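Local atomic coordinates of single-stranded-DNA-specific exonuclease RecJ (Thermus thermophilus, PDB entry 2ZXR), a protein that digests single-stranded DNA exonucleolytically in the 5' to 3' direction, using divalent metal ions such as magnesium or manganese, with no detectable activity on single-stranded RNA. Residues Arg552-Glu557 with Ala575-Leu580; Glu282-Leu287 with Gly301-Leu306; Arg382-Leu387 with Ala412-Tyr417. One frame throughout, in Å; residues are numbered along the deposited sequence.

Contact 1 of 3, residues Arg552-Glu557 with Ala575-Leu580; sequences RARLGE and AGFRLL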
loop_
_atom_site.group_PDB
_atom_site.type_symbol
_atom_site.label_atom_id
_atom_site.label_comp_id
_atom_site.label_asym_id
_atom_site.label_seq_id
_atom_site.Cartn_x
_atom_site.Cartn_y
_atom_site.Cartn_z
ATOM N N ARG A 552 39.931 14.331 20.890
ATOM C CA ARG A 552 40.372 15.382 19.982
ATOM C C ARG A 552 40.349 16.753 20.640
ATOM O O ARG A 552 41.203 17.598 20.367
ATOM C CB ARG A 552 39.529 15.351 18.707
ATOM C CG ARG A 552 39.874 14.146 17.839
ATOM C CD ARG A 552 38.816 13.801 16.763
ATOM N NE ARG A 552 38.499 14.907 15.871
ATOM C CZ ARG A 552 37.718 14.818 14.789
ATOM N NH1 ARG A 552 37.487 15.904 14.049
ATOM N NH2 ARG A 552 37.182 13.649 14.425
ATOM N N ALA A 553 39.390 16.976 21.525
ATOM C CA ALA A 553 39.298 18.253 22.201
ATOM C C ALA A 553 40.465 18.421 23.182
ATOM O O ALA A 553 40.941 19.521 23.397
ATOM C CB ALA A 553 37.971 18.354 22.952
ATOM N N ARG A 554 40.908 17.331 23.788
ATOM C CA ARG A 554 42.005 17.416 24.733
ATOM C C ARG A 554 43.315 17.640 24.005
ATOM O O ARG A 554 44.258 18.190 24.572
ATOM C CB ARG A 554 42.051 16.157 25.600
ATOM C CG ARG A 554 40.932 16.165 26.635
ATOM C CD ARG A 554 41.057 15.068 27.661
ATOM N NE ARG A 554 40.788 13.763 27.083
ATOM C CZ ARG A 554 39.733 13.008 27.391
ATOM N NH1 ARG A 554 38.843 13.436 28.281
ATOM N NH2 ARG A 554 39.574 11.824 26.808
ATOM N N LEU A 555 43.341 17.228 22.739
ATOM C CA LEU A 555 44.488 17.374 21.862
ATOM C C LEU A 555 44.556 18.807 21.312
ATOM O O LEU A 555 45.530 19.182 20.655
ATOM C CB LEU A 555 44.382 16.357 20.712
ATOM C CG LEU A 555 45.226 15.067 20.700
ATOM C CD1 LEU A 555 45.575 14.611 22.095
ATOM C CD2 LEU A 555 44.475 13.989 19.967
ATOM N N GLY A 556 43.521 19.607 21.563
ATOM C CA GLY A 556 43.537 20.983 21.090
ATOM C C GLY A 556 42.700 21.354 19.873
ATOM O O GLY A 556 42.822 22.464 19.364
ATOM N N GLU A 557 41.848 20.453 19.397
ATOM C CA GLU A 557 41.005 20.754 18.246
ATOM C C GLU A 557 40.029 21.888 18.598
ATOM O O GLU A 557 39.471 21.921 19.693
ATOM C CB GLU A 557 40.226 19.499 17.815
ATOM C CG GLU A 557 39.463 19.652 16.490
ATOM C CD GLU A 557 39.010 18.313 15.886
ATOM O OE1 GLU A 557 39.703 17.282 16.082
ATOM O OE2 GLU A 557 37.971 18.295 15.191
ATOM N N ALA A 575 40.073 22.539 31.695
ATOM C CA ALA A 575 40.818 21.450 31.056
ATOM C C ALA A 575 41.566 21.930 29.816
ATOM O O ALA A 575 42.205 21.146 29.128
ATOM C CB ALA A 575 39.875 20.317 30.681
ATOM N N GLY A 576 41.463 23.220 29.524
ATOM C CA GLY A 576 42.164 23.780 28.379
ATOM C C GLY A 576 41.675 23.560 26.947
ATOM O O GLY A 576 42.488 23.636 26.009
ATOM N N PHE A 577 40.384 23.304 26.741
ATOM C CA PHE A 577 39.894 23.103 25.373
ATOM C C PHE A 577 39.998 24.411 24.611
ATOM O O PHE A 577 39.887 25.492 25.195
ATOM C CB PHE A 577 38.419 22.661 25.344
ATOM C CG PHE A 577 38.177 21.258 25.827
ATOM C CD1 PHE A 577 36.931 20.663 25.642
ATOM C CD2 PHE A 577 39.186 20.525 26.446
ATOM C CE1 PHE A 577 36.688 19.362 26.061
ATOM C CE2 PHE A 577 38.960 19.224 26.872
ATOM C CZ PHE A 577 37.707 18.637 26.679
ATOM N N ARG A 578 40.213 24.309 23.304
ATOM C CA ARG A 578 40.279 25.483 22.455
ATOM C C ARG A 578 38.812 25.808 22.076
ATOM O O ARG A 578 38.333 25.463 20.989
ATOM C CB ARG A 578 41.133 25.191 21.205
ATOM C CG ARG A 578 41.301 26.384 20.265
ATOM C CD ARG A 578 42.044 26.043 18.947
ATOM N NE ARG A 578 41.817 27.098 17.967
ATOM C CZ ARG A 578 41.706 26.925 16.652
ATOM N NH1 ARG A 578 41.490 27.981 15.874
ATOM N NH2 ARG A 578 41.808 25.715 16.103
ATOM N N LEU A 579 38.109 26.456 23.006
ATOM C CA LEU A 579 36.703 26.844 22.830
ATOM C C LEU A 579 36.459 27.866 21.739
ATOM O O LEU A 579 37.148 28.885 21.661
ATOM C CB LEU A 579 36.128 27.389 24.125
ATOM C CG LEU A 579 35.768 26.349 25.183
ATOM C CD1 LEU A 579 34.772 25.362 24.577
ATOM C CD2 LEU A 579 37.032 25.628 25.664
ATOM N N LEU A 580 35.454 27.584 20.912
ATOM C CA LEU A 580 35.078 28.445 19.802
ATOM C C LEU A 580 33.561 28.475 19.619
ATOM O O LEU A 580 32.836 27.624 20.143
ATOM C CB LEU A 580 35.718 27.928 18.500
ATOM C CG LEU A 580 37.235 27.963 18.272
ATOM C CD1 LEU A 580 37.554 27.124 17.044
ATOM C CD2 LEU A 580 37.730 29.420 18.057
HETATM O O HOH W 1 40.332 21.665 22.296
HETATM O O HOH W 2 43.274 23.710 16.637
#
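A beta-alpha-beta crossover in the RecJ C-terminal domain, strand 558-560 through helix 566-573 to the short, weakly bonded edge strand 578-579, brings Phe-577 onto Ala-553 at the C-terminal end of helix 546-554. Both helices end in Schellman motifs, with Gly-556 and Gly-576 at positive phi. At the first, Glu-557 N reaches back to Arg-552 O (3.1 Å).

The apolar part is centred on the Phe-577 ring. Ala-553 CB sits over one face in a CH-pi contact, 3.7 Å from the ring centroid and displaced toward the rim. Arg-554 runs beside the ring and points the same way, its CG 3.6 Å from Phe-577 CE2. With CG anti to the carbonyl carbon (chi1 -71°), Phe-577 swings its ring over the last helical turn, while Val-559, Ala-572 and Leu-589 also pack against it.

Polar contact across the two segments runs through water. One molecule donates to Ala-553 O and Glu-557 O and accepts from Arg-578 N at 2.8 Å. A second donates to Gly-556 O (3.0 Å) and accepts from Arg-578 NH2, which the extended side chain brings there. The contacts to Ala-553 O and Arg-578 NH2 are modelled short and are less certain in detail. Within 552-557, Arg-552 grips the Glu-557 carboxylate side-on, NE to OE1 at 2.7 Å and NH1 to OE2; Arg-552 NH1 also pairs with Glu-602.

The chemistry divides the work. A ring face and a methyl form the dry, buried side, and the first water bridges two carbonyls, at the end of the helix and just after it, to the amide of Arg-578, joining the segments through a solvent molecule instead of direct hydrogen bonds.

Contact 2 of 3, residues Glu282-Leu287 with Gly301-Leu306; sequences EKALRL and GELHRL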
loop_
_atom_site.group_PDB
_atom_site.type_symbol
_atom_site.label_atom_id
_atom_site.label_comp_id
_atom_site.label_asym_id
_atom_site.label_seq_id
_atom_site.Cartn_x
_atom_site.Cartn_y
_atom_site.Cartn_z
ATOM N N GLU A 282 -21.203 -16.887 -14.473
ATOM C CA GLU A 282 -22.657 -16.760 -14.302
ATOM C C GLU A 282 -23.008 -16.980 -12.846
ATOM O O GLU A 282 -23.874 -16.324 -12.310
ATOM C CB GLU A 282 -23.441 -17.817 -15.108
ATOM C CG GLU A 282 -22.741 -18.352 -16.320
ATOM C CD GLU A 282 -21.625 -19.358 -15.982
ATOM O OE1 GLU A 282 -20.544 -19.257 -16.619
ATOM O OE2 GLU A 282 -21.833 -20.248 -15.104
ATOM N N LYS A 283 -22.349 -17.941 -12.215
ATOM C CA LYS A 283 -22.606 -18.244 -10.815
ATOM C C LYS A 283 -22.405 -17.013 -9.944
ATOM O O LYS A 283 -23.240 -16.700 -9.071
ATOM C CB LYS A 283 -21.658 -19.339 -10.329
ATOM C CG LYS A 283 -22.264 -20.729 -10.179
ATOM C CD LYS A 283 -22.890 -21.212 -11.436
ATOM C CE LYS A 283 -23.379 -22.652 -11.263
ATOM N NZ LYS A 283 -22.279 -23.563 -10.832
ATOM N N ALA A 284 -21.281 -16.330 -10.155
ATOM C CA ALA A 284 -20.993 -15.135 -9.353
ATOM C C ALA A 284 -21.996 -14.037 -9.695
ATOM O O ALA A 284 -22.572 -13.418 -8.796
ATOM C CB ALA A 284 -19.550 -14.640 -9.598
ATOM N N LEU A 285 -22.212 -13.804 -10.991
ATOM C CA LEU A 285 -23.145 -12.768 -11.384
ATOM C C LEU A 285 -24.511 -13.038 -10.758
ATOM O O LEU A 285 -25.112 -12.143 -10.166
ATOM C CB LEU A 285 -23.275 -12.672 -12.909
ATOM C CG LEU A 285 -24.255 -11.592 -13.407
ATOM C CD1 LEU A 285 -23.843 -10.217 -12.891
ATOM C CD2 LEU A 285 -24.282 -11.582 -14.936
ATOM N N ARG A 286 -24.990 -14.273 -10.857
ATOM C CA ARG A 286 -26.302 -14.595 -10.291
ATOM C C ARG A 286 -26.339 -14.333 -8.777
ATOM O O ARG A 286 -27.347 -13.877 -8.242
ATOM C CB ARG A 286 -26.669 -16.066 -10.606
ATOM C CG ARG A 286 -28.035 -16.545 -10.109
ATOM C CD ARG A 286 -29.211 -15.712 -10.691
ATOM N NE ARG A 286 -30.465 -16.061 -10.014
ATOM C CZ ARG A 286 -31.595 -15.349 -10.035
ATOM N NH1 ARG A 286 -31.689 -14.209 -10.714
ATOM N NH2 ARG A 286 -32.635 -15.767 -9.322
ATOM N N LEU A 287 -25.235 -14.596 -8.085
ATOM C CA LEU A 287 -25.228 -14.372 -6.661
ATOM C C LEU A 287 -25.519 -12.896 -6.382
ATOM O O LEU A 287 -26.204 -12.571 -5.420
ATOM C CB LEU A 287 -23.869 -14.770 -6.054
ATOM C CG LEU A 287 -23.681 -14.398 -4.565
ATOM C CD1 LEU A 287 -24.572 -15.277 -3.667
ATOM C CD2 LEU A 287 -22.217 -14.549 -4.172
ATOM N N GLY A 301 -22.171 -21.146 -1.311
ATOM C CA GLY A 301 -21.530 -22.447 -1.156
ATOM C C GLY A 301 -20.757 -22.793 -2.423
ATOM O O GLY A 301 -19.621 -23.280 -2.384
ATOM N N GLU A 302 -21.371 -22.530 -3.569
ATOM C CA GLU A 302 -20.717 -22.798 -4.848
ATOM C C GLU A 302 -19.423 -21.950 -5.017
ATOM O O GLU A 302 -18.383 -22.461 -5.425
ATOM C CB GLU A 302 -21.694 -22.497 -5.988
ATOM C CG GLU A 302 -21.358 -23.142 -7.296
ATOM C CD GLU A 302 -21.906 -24.560 -7.386
ATOM O OE1 GLU A 302 -21.586 -25.391 -6.501
ATOM O OE2 GLU A 302 -22.668 -24.839 -8.339
ATOM N N LEU A 303 -19.484 -20.655 -4.729
ATOM C CA LEU A 303 -18.275 -19.834 -4.864
ATOM C C LEU A 303 -17.194 -20.373 -3.915
ATOM O O LEU A 303 -16.015 -20.353 -4.260
ATOM C CB LEU A 303 -18.520 -18.354 -4.541
ATOM C CG LEU A 303 -19.442 -17.444 -5.363
ATOM C CD1 LEU A 303 -18.929 -16.013 -5.253
ATOM C CD2 LEU A 303 -19.495 -17.872 -6.833
ATOM N N HIS A 304 -17.581 -20.843 -2.729
ATOM C CA HIS A 304 -16.577 -21.390 -1.805
ATOM C C HIS A 304 -15.873 -22.593 -2.426
ATOM O O HIS A 304 -14.657 -22.756 -2.278
ATOM C CB HIS A 304 -17.211 -21.814 -0.487
ATOM C CG HIS A 304 -17.603 -20.661 0.382
ATOM N ND1 HIS A 304 -18.504 -20.777 1.424
ATOM C CD2 HIS A 304 -17.180 -19.375 0.390
ATOM C CE1 HIS A 304 -18.606 -19.610 2.040
ATOM N NE2 HIS A 304 -17.810 -18.744 1.432
ATOM N N ARG A 305 -16.638 -23.415 -3.146
ATOM C CA ARG A 305 -16.082 -24.583 -3.786
ATOM C C ARG A 305 -15.163 -24.200 -4.937
ATOM O O ARG A 305 -14.094 -24.777 -5.107
ATOM C CB ARG A 305 -17.192 -25.491 -4.308
ATOM C CG ARG A 305 -16.663 -26.877 -4.633
ATOM C CD ARG A 305 -17.480 -27.565 -5.706
ATOM N NE ARG A 305 -17.386 -26.852 -6.973
ATOM C CZ ARG A 305 -18.439 -26.484 -7.684
ATOM N NH1 ARG A 305 -19.650 -26.777 -7.233
ATOM N NH2 ARG A 305 -18.283 -25.828 -8.831
ATOM N N LEU A 306 -15.577 -23.227 -5.739
ATOM C CA LEU A 306 -14.744 -22.806 -6.857
ATOM C C LEU A 306 -13.419 -22.205 -6.353
ATOM O O LEU A 306 -12.351 -22.457 -6.925
ATOM C CB LEU A 306 -15.496 -21.787 -7.723
ATOM C CG LEU A 306 -16.613 -22.402 -8.572
ATOM C CD1 LEU A 306 -17.641 -21.335 -8.904
ATOM C CD2 LEU A 306 -16.013 -23.050 -9.862
#
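The flat group here is the Glu-302 carboxylate, where Lys-283 arrives from the facing helix. Lys-283 NZ donates to OE2 at 2.8 Å, on the anti side of that oxygen and 28° out of the carboxylate plane. The other oxygen, OE1, makes a salt bridge to Arg-305 NH1, one turn further along the same helix. One carboxylate therefore takes a cation at each oxygen, and its charge probably eases the closeness of the lysine and arginine. Lys-283 NZ also salt-bridges Glu-280, its stronger partner, so the amine is shared between two carboxylates. The lysine is bent at chi2 and chi4, which curls its amine round to Glu-302, and the two stems touch on the way, CG to CG at 3.9 Å.

Beside the charged pair the contact is aliphatic. Leu-303, its CG anti to the carbonyl carbon (chi1 -65°), splits its methyls between two partners: CD1 lies 3.8 Å from Leu-287 CD2, and CD2 rests against the backbone of Ala-284, 4.0 Å from its CA and nearly as close to its N.

The segments belong to consecutive antiparallel helices, 281-289 and 293-321, forming a helical hairpin; the axes of the two short segments approach to 10.1 Å, at 145° between their directions. Leu-287 also packs on Ala-296, Leu-299 and Val-300 near the start of the second helix. Helix 261-277 covers the apolar side, its Ala-275 touching Ala-284, Leu-303 and Leu-306, while Ala-284 and Leu-285 lean on Leu-86 of helix 83-98.

Contact 3 of 3, residues Arg382-Leu387 with Ala412-Tyr417; sequences RSAEDL and ARVEAY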
loop_
_atom_site.group_PDB
_atom_site.type_symbol
_atom_site.label_atom_id
_atom_site.label_comp_id
_atom_site.label_asym_id
_atom_site.label_seq_id
_atom_site.Cartn_x
_atom_site.Cartn_y
_atom_site.Cartn_z
ATOM N N ARG A 382 6.887 -7.212 -26.430
ATOM C CA ARG A 382 7.109 -6.530 -27.701
ATOM C C ARG A 382 8.463 -6.932 -28.270
ATOM O O ARG A 382 8.575 -7.184 -29.454
ATOM C CB ARG A 382 7.050 -5.012 -27.518
ATOM C CG ARG A 382 7.285 -4.211 -28.791
ATOM C CD ARG A 382 6.529 -2.899 -28.700
ATOM N NE ARG A 382 5.131 -3.192 -28.372
ATOM C CZ ARG A 382 4.314 -2.370 -27.714
ATOM N NH1 ARG A 382 4.756 -1.188 -27.310
ATOM N NH2 ARG A 382 3.059 -2.742 -27.449
ATOM N N SER A 383 9.483 -7.021 -27.430
ATOM C CA SER A 383 10.810 -7.395 -27.906
ATOM C C SER A 383 10.819 -8.774 -28.551
ATOM O O SER A 383 11.702 -9.078 -29.339
ATOM C CB SER A 383 11.845 -7.357 -26.763
ATOM O OG SER A 383 11.792 -8.512 -25.928
ATOM N N ALA A 384 9.842 -9.612 -28.222
ATOM C CA ALA A 384 9.768 -10.959 -28.798
ATOM C C ALA A 384 8.465 -11.162 -29.590
ATOM O O ALA A 384 8.045 -12.301 -29.805
ATOM C CB ALA A 384 9.840 -11.983 -27.673
ATOM N N GLU A 385 7.852 -10.069 -30.048
ATOM C CA GLU A 385 6.556 -10.150 -30.722
ATOM C C GLU A 385 6.392 -10.991 -31.985
ATOM O O GLU A 385 5.300 -11.516 -32.245
ATOM C CB GLU A 385 6.013 -8.743 -30.987
ATOM C CG GLU A 385 6.715 -7.988 -32.097
ATOM C CD GLU A 385 6.213 -6.557 -32.205
ATOM O OE1 GLU A 385 4.982 -6.354 -32.344
ATOM O OE2 GLU A 385 7.053 -5.634 -32.143
ATOM N N ASP A 386 7.445 -11.129 -32.775
ATOM C CA ASP A 386 7.337 -11.929 -33.993
ATOM C C ASP A 386 6.953 -13.380 -33.651
ATOM O O ASP A 386 6.360 -14.089 -34.471
ATOM C CB ASP A 386 8.673 -11.925 -34.747
ATOM C CG ASP A 386 9.816 -12.480 -33.907
ATOM O OD1 ASP A 386 10.180 -11.864 -32.879
ATOM O OD2 ASP A 386 10.359 -13.549 -34.265
ATOM N N LEU A 387 7.293 -13.794 -32.433
ATOM C CA LEU A 387 7.056 -15.157 -31.942
ATOM C C LEU A 387 5.662 -15.420 -31.392
ATOM O O LEU A 387 5.302 -16.558 -31.126
ATOM C CB LEU A 387 8.057 -15.455 -30.826
ATOM C CG LEU A 387 9.413 -16.128 -31.000
ATOM C CD1 LEU A 387 9.966 -15.947 -32.393
ATOM C CD2 LEU A 387 10.339 -15.581 -29.930
ATOM N N ALA A 412 14.904 -17.161 -24.468
ATOM C CA ALA A 412 16.191 -16.483 -24.647
ATOM C C ALA A 412 15.965 -15.009 -24.913
ATOM O O ALA A 412 16.676 -14.144 -24.393
ATOM C CB ALA A 412 16.980 -17.113 -25.804
ATOM N N ARG A 413 14.964 -14.737 -25.736
ATOM C CA ARG A 413 14.608 -13.385 -26.095
ATOM C C ARG A 413 14.223 -12.536 -24.873
ATOM O O ARG A 413 14.789 -11.450 -24.647
ATOM C CB ARG A 413 13.435 -13.423 -27.066
ATOM C CG ARG A 413 13.163 -12.111 -27.732
ATOM C CD ARG A 413 14.219 -11.887 -28.800
ATOM N NE ARG A 413 14.005 -12.789 -29.921
ATOM C CZ ARG A 413 13.113 -12.576 -30.884
ATOM N NH1 ARG A 413 12.360 -11.486 -30.872
ATOM N NH2 ARG A 413 12.961 -13.468 -31.855
ATOM N N VAL A 414 13.266 -13.003 -24.074
ATOM C CA VAL A 414 12.882 -12.181 -22.934
ATOM C C VAL A 414 13.992 -12.095 -21.910
ATOM O O VAL A 414 14.152 -11.061 -21.269
ATOM C CB VAL A 414 11.539 -12.635 -22.282
ATOM C CG1 VAL A 414 10.433 -12.597 -23.331
ATOM C CG2 VAL A 414 11.659 -13.966 -21.655
ATOM N N GLU A 415 14.773 -13.159 -21.762
ATOM C CA GLU A 415 15.891 -13.131 -20.821
ATOM C C GLU A 415 16.877 -12.041 -21.231
ATOM O O GLU A 415 17.469 -11.365 -20.374
ATOM C CB GLU A 415 16.640 -14.466 -20.797
ATOM C CG GLU A 415 15.903 -15.613 -20.154
ATOM C CD GLU A 415 16.698 -16.915 -20.227
ATOM O OE1 GLU A 415 17.736 -16.943 -20.914
ATOM O OE2 GLU A 415 16.295 -17.916 -19.610
ATOM N N ALA A 416 17.052 -11.881 -22.543
ATOM C CA ALA A 416 17.968 -10.889 -23.089
ATOM C C ALA A 416 17.394 -9.508 -22.923
ATOM O O ALA A 416 18.123 -8.555 -22.693
ATOM C CB ALA A 416 18.252 -11.165 -24.581
ATOM N N TYR A 417 16.085 -9.390 -23.060
ATOM C CA TYR A 417 15.453 -8.099 -22.876
ATOM C C TYR A 417 15.700 -7.647 -21.423
ATOM O O TYR A 417 16.124 -6.512 -21.180
ATOM C CB TYR A 417 13.949 -8.193 -23.130
ATOM C CG TYR A 417 13.243 -6.894 -22.881
ATOM C CD1 TYR A 417 13.409 -5.813 -23.746
ATOM C CD2 TYR A 417 12.475 -6.710 -21.734
ATOM C CE1 TYR A 417 12.835 -4.575 -23.464
ATOM C CE2 TYR A 417 11.894 -5.478 -21.440
ATOM C CZ TYR A 417 12.086 -4.416 -22.301
ATOM O OH TYR A 417 11.579 -3.181 -21.971
#
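Arg-413 makes the ionic and hydrogen-bonded part of this contact by reaching from helix 407-419 to the turn that follows helix 377-383, both in the DHHA1 domain. Its NH1 serves two acceptors. One is Ser-383 O, 2.9 Å away, approached on a lone pair in the carbonyl plane. The other is Asp-386 OD1 at 3.0 Å, met on its syn lone pair; NH2 adds only a weak bond to the same oxygen. The carboxylate and guanidinium planes are just 3° apart, and both acceptors sit at the guanidinium edge. Bends at chi2 and chi3 (75° and 71°) curl the arginine chain so that the guanidinium edge faces the turn, and Asp-386 turns its CG between its backbone N and carbonyl carbon to meet it.

Apolar contacts flank this polar edge. Leu-387 CD2 covers one face of the guanidinium, 3.9 Å from NH2 and off toward the rim. Ala-384 CB presses closely on the arginine stem, 3.3 Å from CG, and more loosely approaches Val-414 CG1.

At the far end, Ser-383 abuts Tyr-417 in van der Waals contact. Its OG lies 3.5 Å from Tyr-417 CB, and its CB comes obliquely to the ring at CD1 (3.7 Å). The serine hydroxyl hydrogen-bonds to Ala-380 O one turn back in its own helix. Tyr-417 also packs on Glu-379 and Ala-380, and its ring meets that of Phe-421.

By binding a main-chain carbonyl as well as a carboxylate, Arg-413 fastens helix 407-419 both to the end of helix 377-383 and to the 3-10 turn after it. Coplanar bonding at the edge fixes how the guanidinium is turned, and the carboxylate probably offsets its charge.

The three contacts follow one another in series along the chain, 2 then 3 then 1, and none touches another. Contact 2 is the one near the catalytic metals: the side chain of Ala-284 is about 8 Å from that of Asp-80 and about 9 Å from that of Asp-82, both manganese ligands. In this crystal a magnesium ion is held by Asp-84, Asp-136, His-160, His-161 and Asp-221. Contact 3, in the DHHA1 domain, has its centre 39 Å from that of contact 2. Contact 1 lies far out in the C-terminal domain, its centre 79 Å from that of contact 2 and 66 Å from that of contact 3.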